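Local coordinates for putative curved DNA-binding protein (PDB 4IPA), which probably acts in ribosome biogenesis as a thermophilic Arx1 related to the methionine aminopeptidases, and may also bind DNA, at residues Ile56-Asp61 against Phe81-Val87; Lys222-Glu226 against Gly300-Phe304; Ala271-Thr277 against Gly326-Glu332. All blocks are in the same frame, centred on the assembly; numbering follows the deposited sequence.

Contact 1 of 3, residues Ile56-Asp61 against Phe81-Val87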
loop_
_atom_site.group_PDB
_atom_site.type_symbol
_atom_site.label_atom_id
_atom_site.label_comp_id
_atom_site.label_asym_id
_atom_site.label_seq_id
_atom_site.Cartn_x
_atom_site.Cartn_y
_atom_site.Cartn_z
ATOM N N ILE A 56 -12.272 -2.977 14.181
ATOM C CA ILE A 56 -12.204 -2.253 12.917
ATOM C C ILE A 56 -11.826 -3.167 11.746
ATOM O O ILE A 56 -12.487 -3.152 10.711
ATOM C CB ILE A 56 -11.220 -1.076 13.007
ATOM C CG1 ILE A 56 -11.524 -0.230 14.250
ATOM C CG2 ILE A 56 -11.309 -0.220 11.751
ATOM C CD1 ILE A 56 -10.501 0.860 14.537
ATOM N N CYS A 57 -10.773 -3.967 11.917
ATOM C CA CYS A 57 -10.354 -4.918 10.889
ATOM C C CYS A 57 -11.466 -5.907 10.565
ATOM O O CYS A 57 -11.728 -6.192 9.391
ATOM C CB CYS A 57 -9.102 -5.689 11.318
ATOM S SG CYS A 57 -7.632 -4.691 11.555
ATOM N N GLU A 58 -12.113 -6.445 11.597
ATOM C CA GLU A 58 -13.203 -7.385 11.357
ATOM C C GLU A 58 -14.346 -6.711 10.599
ATOM O O GLU A 58 -14.895 -7.272 9.647
ATOM C CB GLU A 58 -13.716 -8.007 12.661
ATOM C CG GLU A 58 -12.771 -9.044 13.274
ATOM C CD GLU A 58 -13.300 -9.660 14.580
ATOM O OE1 GLU A 58 -14.273 -9.132 15.156
ATOM O OE2 GLU A 58 -12.735 -10.675 15.032
ATOM N N GLN A 59 -14.698 -5.502 11.017
ATOM C CA GLN A 59 -15.787 -4.776 10.362
ATOM C C GLN A 59 -15.439 -4.409 8.919
ATOM O O GLN A 59 -16.292 -4.476 8.026
ATOM C CB GLN A 59 -16.173 -3.524 11.151
ATOM C CG GLN A 59 -17.363 -2.759 10.562
ATOM C CD GLN A 59 -18.618 -3.625 10.407
ATOM O OE1 GLN A 59 -18.819 -4.592 11.139
ATOM N NE2 GLN A 59 -19.454 -3.278 9.443
ATOM N N GLY A 60 -14.186 -4.026 8.697
ATOM C CA GLY A 60 -13.732 -3.689 7.359
ATOM C C GLY A 60 -13.847 -4.906 6.463
ATOM O O GLY A 60 -14.334 -4.802 5.328
ATOM N N ASP A 61 -13.420 -6.059 6.981
ATOM C CA ASP A 61 -13.435 -7.295 6.207
ATOM C C ASP A 61 -14.863 -7.712 5.861
ATOM O O ASP A 61 -15.132 -8.185 4.760
ATOM C CB ASP A 61 -12.677 -8.415 6.934
ATOM C CG ASP A 61 -11.156 -8.215 6.896
ATOM O OD1 ASP A 61 -10.687 -7.373 6.094
ATOM O OD2 ASP A 61 -10.435 -8.899 7.663
ATOM N N PHE A 81 -10.717 -10.488 -1.630
ATOM C CA PHE A 81 -9.765 -9.499 -1.117
ATOM C C PHE A 81 -8.481 -9.462 -1.972
ATOM O O PHE A 81 -7.976 -10.500 -2.378
ATOM C CB PHE A 81 -9.352 -9.852 0.319
ATOM C CG PHE A 81 -10.448 -9.712 1.338
ATOM C CD1 PHE A 81 -11.490 -10.636 1.398
ATOM C CD2 PHE A 81 -10.425 -8.673 2.261
ATOM C CE1 PHE A 81 -12.494 -10.515 2.350
ATOM C CE2 PHE A 81 -11.432 -8.549 3.214
ATOM C CZ PHE A 81 -12.465 -9.469 3.257
ATOM N N SER A 82 -7.950 -8.273 -2.232
ATOM C CA SER A 82 -6.567 -8.153 -2.668
ATOM C C SER A 82 -5.700 -7.884 -1.429
ATOM O O SER A 82 -4.486 -8.017 -1.469
ATOM C CB SER A 82 -6.395 -7.024 -3.697
ATOM O OG SER A 82 -6.674 -5.748 -3.126
ATOM N N HIS A 83 -6.333 -7.516 -0.317
ATOM C CA HIS A 83 -5.582 -7.190 0.903
ATOM C C HIS A 83 -6.539 -7.065 2.063
ATOM O O HIS A 83 -7.524 -6.323 1.974
ATOM C CB HIS A 83 -4.824 -5.869 0.742
ATOM C CG HIS A 83 -3.699 -5.675 1.718
ATOM N ND1 HIS A 83 -3.899 -5.277 3.027
ATOM C CD2 HIS A 83 -2.352 -5.784 1.564
ATOM C CE1 HIS A 83 -2.732 -5.169 3.638
ATOM N NE2 HIS A 83 -1.774 -5.475 2.774
ATOM N N PRO A 84 -6.245 -7.767 3.166
ATOM C CA PRO A 84 -7.070 -7.696 4.373
ATOM C C PRO A 84 -7.152 -6.262 4.893
ATOM O O PRO A 84 -6.243 -5.470 4.640
ATOM C CB PRO A 84 -6.288 -8.555 5.372
ATOM C CG PRO A 84 -4.883 -8.460 4.912
ATOM C CD PRO A 84 -4.983 -8.487 3.408
ATOM N N THR A 85 -8.234 -5.934 5.592
ATOM C CA THR A 85 -8.334 -4.656 6.271
ATOM C C THR A 85 -7.269 -4.592 7.357
ATOM O O THR A 85 -7.194 -5.465 8.215
ATOM C CB THR A 85 -9.694 -4.492 6.963
ATOM O OG1 THR A 85 -10.748 -4.538 5.995
ATOM C CG2 THR A 85 -9.745 -3.166 7.702
ATOM N N THR A 86 -6.420 -3.580 7.317
ATOM C CA THR A 86 -5.411 -3.468 8.358
ATOM C C THR A 86 -5.416 -2.054 8.903
ATOM O O THR A 86 -5.717 -1.103 8.187
ATOM C CB THR A 86 -4.004 -3.811 7.846
ATOM O OG1 THR A 86 -3.677 -2.932 6.765
ATOM C CG2 THR A 86 -3.929 -5.271 7.395
ATOM N N VAL A 87 -5.070 -1.921 10.173
ATOM C CA VAL A 87 -5.143 -0.639 10.850
ATOM C C VAL A 87 -3.915 -0.535 11.730
ATOM O O VAL A 87 -3.821 -1.209 12.746
ATOM C CB VAL A 87 -6.442 -0.541 11.667
ATOM C CG1 VAL A 87 -6.466 0.715 12.532
ATOM C CG2 VAL A 87 -7.651 -0.583 10.720
HETATM O O HOH W 1 -7.975 -8.005 8.633
#

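Contact 2 of 3, residues Lys222-Glu226 against Gly300-Phe304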
loop_
_atom_site.group_PDB
_atom_site.type_symbol
_atom_site.label_atom_id
_atom_site.label_comp_id
_atom_site.label_asym_id
_atom_site.label_seq_id
_atom_site.Cartn_x
_atom_site.Cartn_y
_atom_site.Cartn_z
ATOM N N LYS A 222 -2.681 -10.222 -13.460
ATOM C CA LYS A 222 -3.760 -11.123 -13.098
ATOM C C LYS A 222 -3.273 -12.040 -11.982
ATOM O O LYS A 222 -2.230 -12.669 -12.117
ATOM C CB LYS A 222 -4.237 -11.945 -14.302
ATOM C CG LYS A 222 -5.645 -12.469 -14.110
ATOM C CD LYS A 222 -6.061 -13.489 -15.160
ATOM C CE LYS A 222 -7.501 -13.916 -14.915
ATOM N NZ LYS A 222 -7.798 -15.268 -15.474
ATOM N N ASN A 223 -4.019 -12.088 -10.880
ATOM C CA ASN A 223 -3.644 -12.884 -9.723
ATOM C C ASN A 223 -2.261 -12.545 -9.191
ATOM O O ASN A 223 -1.589 -13.408 -8.634
ATOM C CB ASN A 223 -3.676 -14.375 -10.077
ATOM C CG ASN A 223 -5.069 -14.874 -10.347
ATOM O OD1 ASN A 223 -6.004 -14.613 -9.573
ATOM N ND2 ASN A 223 -5.231 -15.590 -11.456
ATOM N N GLU A 224 -1.810 -11.307 -9.362
ATOM C CA GLU A 224 -0.477 -10.966 -8.856
ATOM C C GLU A 224 -0.372 -9.534 -8.332
ATOM O O GLU A 224 -0.607 -8.563 -9.068
ATOM C CB GLU A 224 0.588 -11.222 -9.935
ATOM C CG GLU A 224 2.019 -10.937 -9.491
ATOM C CD GLU A 224 2.509 -11.901 -8.423
ATOM O OE1 GLU A 224 3.146 -12.918 -8.802
ATOM O OE2 GLU A 224 2.253 -11.651 -7.213
ATOM N N ILE A 225 -0.007 -9.397 -7.061
ATOM C CA ILE A 225 0.263 -8.063 -6.518
ATOM C C ILE A 225 1.741 -7.844 -6.202
ATOM O O ILE A 225 2.114 -6.830 -5.632
ATOM C CB ILE A 225 -0.665 -7.694 -5.325
ATOM C CG1 ILE A 225 -0.749 -8.837 -4.305
ATOM C CG2 ILE A 225 -2.066 -7.346 -5.842
ATOM C CD1 ILE A 225 0.606 -9.234 -3.682
ATOM N N GLU A 226 2.576 -8.800 -6.596
ATOM C CA GLU A 226 4.028 -8.649 -6.507
ATOM C C GLU A 226 4.672 -9.123 -7.792
ATOM O O GLU A 226 5.376 -10.134 -7.799
ATOM C CB GLU A 226 4.592 -9.419 -5.314
ATOM C CG GLU A 226 4.270 -8.763 -3.988
ATOM C CD GLU A 226 4.704 -9.577 -2.785
ATOM O OE1 GLU A 226 4.917 -10.798 -2.928
ATOM O OE2 GLU A 226 4.818 -8.985 -1.693
ATOM N N GLY A 300 -6.766 -17.298 -3.107
ATOM C CA GLY A 300 -5.846 -17.564 -4.192
ATOM C C GLY A 300 -4.436 -17.146 -3.807
ATOM O O GLY A 300 -3.861 -17.661 -2.849
ATOM N N THR A 301 -3.877 -16.189 -4.534
ATOM C CA THR A 301 -2.513 -15.764 -4.271
ATOM C C THR A 301 -2.470 -14.364 -3.646
ATOM O O THR A 301 -1.418 -13.716 -3.615
ATOM C CB THR A 301 -1.705 -15.779 -5.565
ATOM O OG1 THR A 301 -2.404 -15.006 -6.543
ATOM C CG2 THR A 301 -1.573 -17.216 -6.089
ATOM N N PHE A 302 -3.611 -13.907 -3.139
ATOM C CA PHE A 302 -3.689 -12.572 -2.563
ATOM C C PHE A 302 -3.404 -12.539 -1.050
ATOM O O PHE A 302 -3.661 -13.510 -0.326
ATOM C CB PHE A 302 -5.023 -11.910 -2.908
ATOM C CG PHE A 302 -5.160 -11.547 -4.378
ATOM C CD1 PHE A 302 -4.533 -10.407 -4.889
ATOM C CD2 PHE A 302 -5.920 -12.341 -5.245
ATOM C CE1 PHE A 302 -4.646 -10.062 -6.243
ATOM C CE2 PHE A 302 -6.053 -12.009 -6.600
ATOM C CZ PHE A 302 -5.414 -10.860 -7.108
ATOM N N PRO A 303 -2.852 -11.417 -0.566
ATOM C CA PRO A 303 -2.559 -11.336 0.870
ATOM C C PRO A 303 -3.804 -11.539 1.705
ATOM O O PRO A 303 -4.908 -11.182 1.285
ATOM C CB PRO A 303 -2.003 -9.920 1.038
ATOM C CG PRO A 303 -1.387 -9.603 -0.331
ATOM C CD PRO A 303 -2.346 -10.249 -1.307
ATOM N N PHE A 304 -3.625 -12.154 2.872
ATOM C CA PHE A 304 -4.722 -12.386 3.800
ATOM C C PHE A 304 -4.197 -12.325 5.229
ATOM O O PHE A 304 -2.981 -12.412 5.467
ATOM C CB PHE A 304 -5.378 -13.741 3.529
ATOM C CG PHE A 304 -4.470 -14.896 3.768
ATOM C CD1 PHE A 304 -3.597 -15.330 2.779
ATOM C CD2 PHE A 304 -4.482 -15.547 4.982
ATOM C CE1 PHE A 304 -2.747 -16.386 3.011
ATOM C CE2 PHE A 304 -3.632 -16.621 5.217
ATOM C CZ PHE A 304 -2.758 -17.031 4.237
HETATM O O HOH W 2 -5.666 -15.594 -6.804
HETATM O O HOH W 3 0.150 -12.122 -5.382
#

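Contact 3 of 3, residues Ala271-Thr277 against Gly326-Glu332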
loop_
_atom_site.group_PDB
_atom_site.type_symbol
_atom_site.label_atom_id
_atom_site.label_comp_id
_atom_site.label_asym_id
_atom_site.label_seq_id
_atom_site.Cartn_x
_atom_site.Cartn_y
_atom_site.Cartn_z
ATOM N N ALA A 271 3.178 -12.308 13.494
ATOM C CA ALA A 271 2.980 -12.155 12.048
ATOM C C ALA A 271 1.667 -12.822 11.635
ATOM O O ALA A 271 1.543 -14.060 11.712
ATOM C CB ALA A 271 4.131 -12.785 11.296
ATOM N N THR A 272 0.690 -12.024 11.202
ATOM C CA THR A 272 -0.579 -12.586 10.744
ATOM C C THR A 272 -0.795 -12.399 9.257
ATOM O O THR A 272 -1.570 -13.132 8.643
ATOM C CB THR A 272 -1.776 -12.000 11.513
ATOM O OG1 THR A 272 -1.832 -10.581 11.299
ATOM C CG2 THR A 272 -1.646 -12.311 13.025
ATOM N N LEU A 273 -0.111 -11.423 8.674
ATOM C CA LEU A 273 -0.266 -11.128 7.253
ATOM C C LEU A 273 0.572 -12.078 6.398
ATOM O O LEU A 273 1.772 -12.196 6.596
ATOM C CB LEU A 273 0.122 -9.675 6.977
ATOM C CG LEU A 273 -0.086 -9.154 5.555
ATOM C CD1 LEU A 273 -1.583 -9.060 5.268
ATOM C CD2 LEU A 273 0.574 -7.795 5.397
ATOM N N HIS A 274 -0.067 -12.763 5.453
ATOM C CA HIS A 274 0.607 -13.771 4.629
ATOM C C HIS A 274 -0.005 -13.801 3.224
ATOM O O HIS A 274 -1.024 -13.175 2.969
ATOM C CB HIS A 274 0.441 -15.188 5.225
ATOM C CG HIS A 274 0.899 -15.329 6.647
ATOM N ND1 HIS A 274 1.962 -16.134 7.006
ATOM C CD2 HIS A 274 0.406 -14.813 7.796
ATOM C CE1 HIS A 274 2.120 -16.085 8.319
ATOM N NE2 HIS A 274 1.199 -15.285 8.820
ATOM N N ARG A 275 0.616 -14.549 2.318
ATOM C CA ARG A 275 -0.004 -14.860 1.032
ATOM C C ARG A 275 0.550 -16.164 0.473
ATOM O O ARG A 275 1.703 -16.516 0.718
ATOM C CB ARG A 275 0.180 -13.714 0.024
ATOM C CG ARG A 275 1.504 -13.711 -0.706
ATOM C CD ARG A 275 1.492 -12.660 -1.809
ATOM N NE ARG A 275 2.766 -12.605 -2.514
ATOM C CZ ARG A 275 3.075 -13.361 -3.569
ATOM N NH1 ARG A 275 2.203 -14.237 -4.052
ATOM N NH2 ARG A 275 4.264 -13.244 -4.139
ATOM N N ARG A 276 -0.284 -16.881 -0.273
ATOM C CA ARG A 276 0.155 -18.091 -0.964
ATOM C C ARG A 276 1.146 -17.748 -2.054
ATOM O O ARG A 276 0.938 -16.779 -2.770
ATOM C CB ARG A 276 -1.035 -18.782 -1.618
ATOM C CG ARG A 276 -1.415 -20.092 -0.988
ATOM C CD ARG A 276 -2.628 -20.696 -1.683
ATOM N NE ARG A 276 -2.222 -21.450 -2.856
ATOM C CZ ARG A 276 -2.472 -21.089 -4.107
ATOM N NH1 ARG A 276 -3.158 -19.979 -4.363
ATOM N NH2 ARG A 276 -2.043 -21.853 -5.101
ATOM N N THR A 277 2.221 -18.530 -2.171
ATOM C CA THR A 277 3.140 -18.430 -3.312
ATOM C C THR A 277 2.883 -19.563 -4.299
ATOM O O THR A 277 2.049 -20.437 -4.055
ATOM C CB THR A 277 4.618 -18.539 -2.893
ATOM O OG1 THR A 277 4.887 -19.865 -2.422
ATOM C CG2 THR A 277 4.969 -17.524 -1.806
ATOM N N GLY A 326 7.840 -22.515 2.372
ATOM C CA GLY A 326 7.814 -21.532 1.304
ATOM C C GLY A 326 6.559 -21.442 0.439
ATOM O O GLY A 326 6.589 -20.795 -0.609
ATOM N N VAL A 327 5.459 -22.065 0.860
ATOM C CA VAL A 327 4.206 -21.985 0.102
ATOM C C VAL A 327 3.351 -20.814 0.571
ATOM O O VAL A 327 2.507 -20.340 -0.177
ATOM C CB VAL A 327 3.371 -23.301 0.153
ATOM C CG1 VAL A 327 4.184 -24.485 -0.354
ATOM C CG2 VAL A 327 2.892 -23.568 1.574
ATOM N N PHE A 328 3.539 -20.383 1.819
ATOM C CA PHE A 328 3.044 -19.083 2.253
ATOM C C PHE A 328 4.253 -18.163 2.379
ATOM O O PHE A 328 5.302 -18.579 2.857
ATOM C CB PHE A 328 2.381 -19.142 3.632
ATOM C CG PHE A 328 1.012 -19.773 3.654
ATOM C CD1 PHE A 328 0.493 -20.426 2.551
ATOM C CD2 PHE A 328 0.245 -19.701 4.807
ATOM C CE1 PHE A 328 -0.766 -20.996 2.600
ATOM C CE2 PHE A 328 -1.010 -20.275 4.874
ATOM C CZ PHE A 328 -1.519 -20.924 3.769
ATOM N N ARG A 329 4.112 -16.927 1.923
ATOM C CA ARG A 329 5.037 -15.883 2.294
ATOM C C ARG A 329 4.521 -15.242 3.588
ATOM O O ARG A 329 3.335 -14.972 3.736
ATOM C CB ARG A 329 5.141 -14.829 1.190
ATOM C CG ARG A 329 6.110 -13.684 1.530
ATOM C CD ARG A 329 6.218 -12.659 0.403
ATOM N NE ARG A 329 6.651 -13.283 -0.842
ATOM C CZ ARG A 329 7.914 -13.541 -1.134
ATOM N NH1 ARG A 329 8.862 -13.222 -0.262
ATOM N NH2 ARG A 329 8.230 -14.115 -2.286
ATOM N N GLN A 330 5.410 -14.994 4.526
ATOM C CA GLN A 330 5.009 -14.345 5.760
ATOM C C GLN A 330 5.561 -12.933 5.723
ATOM O O GLN A 330 6.712 -12.734 5.364
ATOM C CB GLN A 330 5.558 -15.124 6.960
ATOM C CG GLN A 330 5.526 -14.415 8.296
ATOM C CD GLN A 330 6.450 -15.102 9.308
ATOM O OE1 GLN A 330 5.995 -15.757 10.230
ATOM N NE2 GLN A 330 7.751 -14.962 9.112
ATOM N N TYR A 331 4.728 -11.960 6.072
ATOM C CA TYR A 331 5.177 -10.573 6.197
ATOM C C TYR A 331 5.428 -10.277 7.652
ATOM O O TYR A 331 4.493 -10.060 8.428
ATOM C CB TYR A 331 4.136 -9.602 5.629
ATOM C CG TYR A 331 3.916 -9.817 4.159
ATOM C CD1 TYR A 331 4.739 -9.196 3.216
ATOM C CD2 TYR A 331 2.924 -10.682 3.705
ATOM C CE1 TYR A 331 4.557 -9.411 1.858
ATOM C CE2 TYR A 331 2.728 -10.897 2.354
ATOM C CZ TYR A 331 3.546 -10.264 1.434
ATOM O OH TYR A 331 3.346 -10.490 0.093
ATOM N N GLU A 332 6.697 -10.289 8.019
ATOM C CA GLU A 332 7.083 -10.076 9.401
ATOM C C GLU A 332 6.637 -8.721 9.877
ATOM O O GLU A 332 6.554 -7.777 9.103
ATOM C CB GLU A 332 8.600 -10.227 9.598
ATOM C CG GLU A 332 8.999 -11.577 10.228
ATOM C CD GLU A 332 8.267 -11.876 11.570
ATOM O OE1 GLU A 332 7.811 -10.914 12.245
ATOM O OE2 GLU A 332 8.153 -13.072 11.946
HETATM O O HOH W 4 2.045 -9.727 9.875
#

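Contact 1 of 3, residues Ile56-Asp61 against Phe81-Val87
D61 joins its helix to T85 and F81, and its side chain repays being followed outward. D61 CB rests 3.8 Å from F81 CZ. With CG beside the backbone N, chi1 -73° carries the carboxylate toward F81 and T85, and its plane stands at a right angle to the ring. D61 CG lies 3.7 Å from F81 CE2; D61 OD1, approaching the ring obliquely, is 3.2 Å from the same F81 CE2. OD1 also takes two donors: T85 N, 2.9 Å away, uses the syn lone pair of D61 OD1, whereas T85 OG1, at 2.8 Å, reaches it from above the carboxylate plane. OD2 accepts from a water that also donates to T85 O, and forms a salt bridge with R307. Helix 53-69 here packs nearly antiparallel on strand 79-88, consistent with the pita-bread fold of the M24 family, in which helices pack on antiparallel sheets. Losing the carboxylate, as with an alanine here, is likely to leave T85 N and OG1 without their acceptor and R307 without this counter-charge. G60 allows the close approach: a CB there would sit only 2.5 Å from T85 OG1. One turn earlier, C57 CA meets T85 CG2, and I56 CG2 touches V87 CG2 at 3.8 Å.

Contact 2 of 3, residues Lys222-Glu226 against Gly300-Phe304
T301 makes the direct polar link to N223: T301 OG1 donates to N223 O over 2.8 Å, coming from about 40° above the carbonyl plane rather than on a lone pair. With OG1 set between the backbone N and the carbonyl carbon (chi1 53°), the hydroxyl faces that oxygen. Two waters bridge the loops. One accepts from T301 N and donates to N223 OD1; the other donates to T301 O and accepts, at 3.2 Å, from I225 N. At F302 the contact turns apolar. I225 CG2 lies at the ring edge, in its plane, 3.8 Å from F302 CE1, while F302 CZ comes equally near N223 CA; the amide of N223 is inclined 60° to the ring. P303 then receives the other branch of I225, whose CG1 is 3.7 Å from P303 CD. Beyond it, F304 begins strand 304-305, beside strand 273-276. Three sheets meet here: that of strands 127-136 and 79-88, where I225 packs on I130, F302 on S82 and P303 on P84; that of strand 210-220, where I225 packs on F220; and that of strand 273-276, where T301 touches R276. Segment 300-304 itself leaves helix 286-299 at G300, the first residue past it, with positive phi.

Contact 3 of 3, residues Ala271-Thr277 against Gly326-Glu332
R275 and R329 pair through their backbones, R329 N donating to R275 O over 2.7 Å and R275 N to R329 O over 3.1 Å. This is the hydrogen-bonded pair of a short antiparallel sheet, with H274-Q330 and R276-F328 as its non-hydrogen-bonded neighbours. Y331 N to L273 O and T277 N to V327 O continue the backbone bonding at the two ends, and CA-H...O contacts fill in between, as from F328 CA to R275 O. One side chain joins this set: T277 OG1, turned between its backbone N and carbonyl carbon (chi1 68°), donates to G326 O at 2.7 Å, in the carbonyl plane and on a lone pair. Among charged groups, the side chains of R275 and R329 lie side by side, pointing the same way, their guanidinium planes 31° apart and R275 NH2 4.1 Å from R329 NE. E226 makes a salt bridge with R275 and a long, weak ion pair with R329. Y331 OH, another partner of E226, lies at the edge of the R275 guanidinium. Among the packing contacts, L273 CG meets Y331 CD2 at 3.8 Å; within 326-332, R329 CG lies over one face of the Y331 ring, offset toward its rim. On the sheet face bearing H274, Q330 CB lies 3.7 Å from H274 ND1, a buried nitrogen with no polar partner, and R276 CG touches F328 CE1. The strand 273-276 runs between 328-330 and 304-305; helices 312-324 and 286-299 pack on the H274 and F328 side, the former ending in a Schellman motif at G326.

How the contacts relate
The three contacts form a continuous block, in which contact 2 is a small example of how loops can join separate sheets. Contacts 2 and 3 have centres about 11 Å apart and alternate along the chain. They share two probable hydrogen bonds, E226 OE2 to Y331 OH and F304 N to H274 O, each 2.8 Å long. Contact 1, whose segments both precede the others in sequence, lies about 15 Å from contact 2 and 16 Å from contact 3, centre to centre. Its strand meets them by packing: S82 O lies 3.1 Å from P303 CD, and P84 CG 3.4 Å from L273 CD1. Segment 81-87 therefore touches both partners, with 300-304 bridging toward the sheet of contact 3.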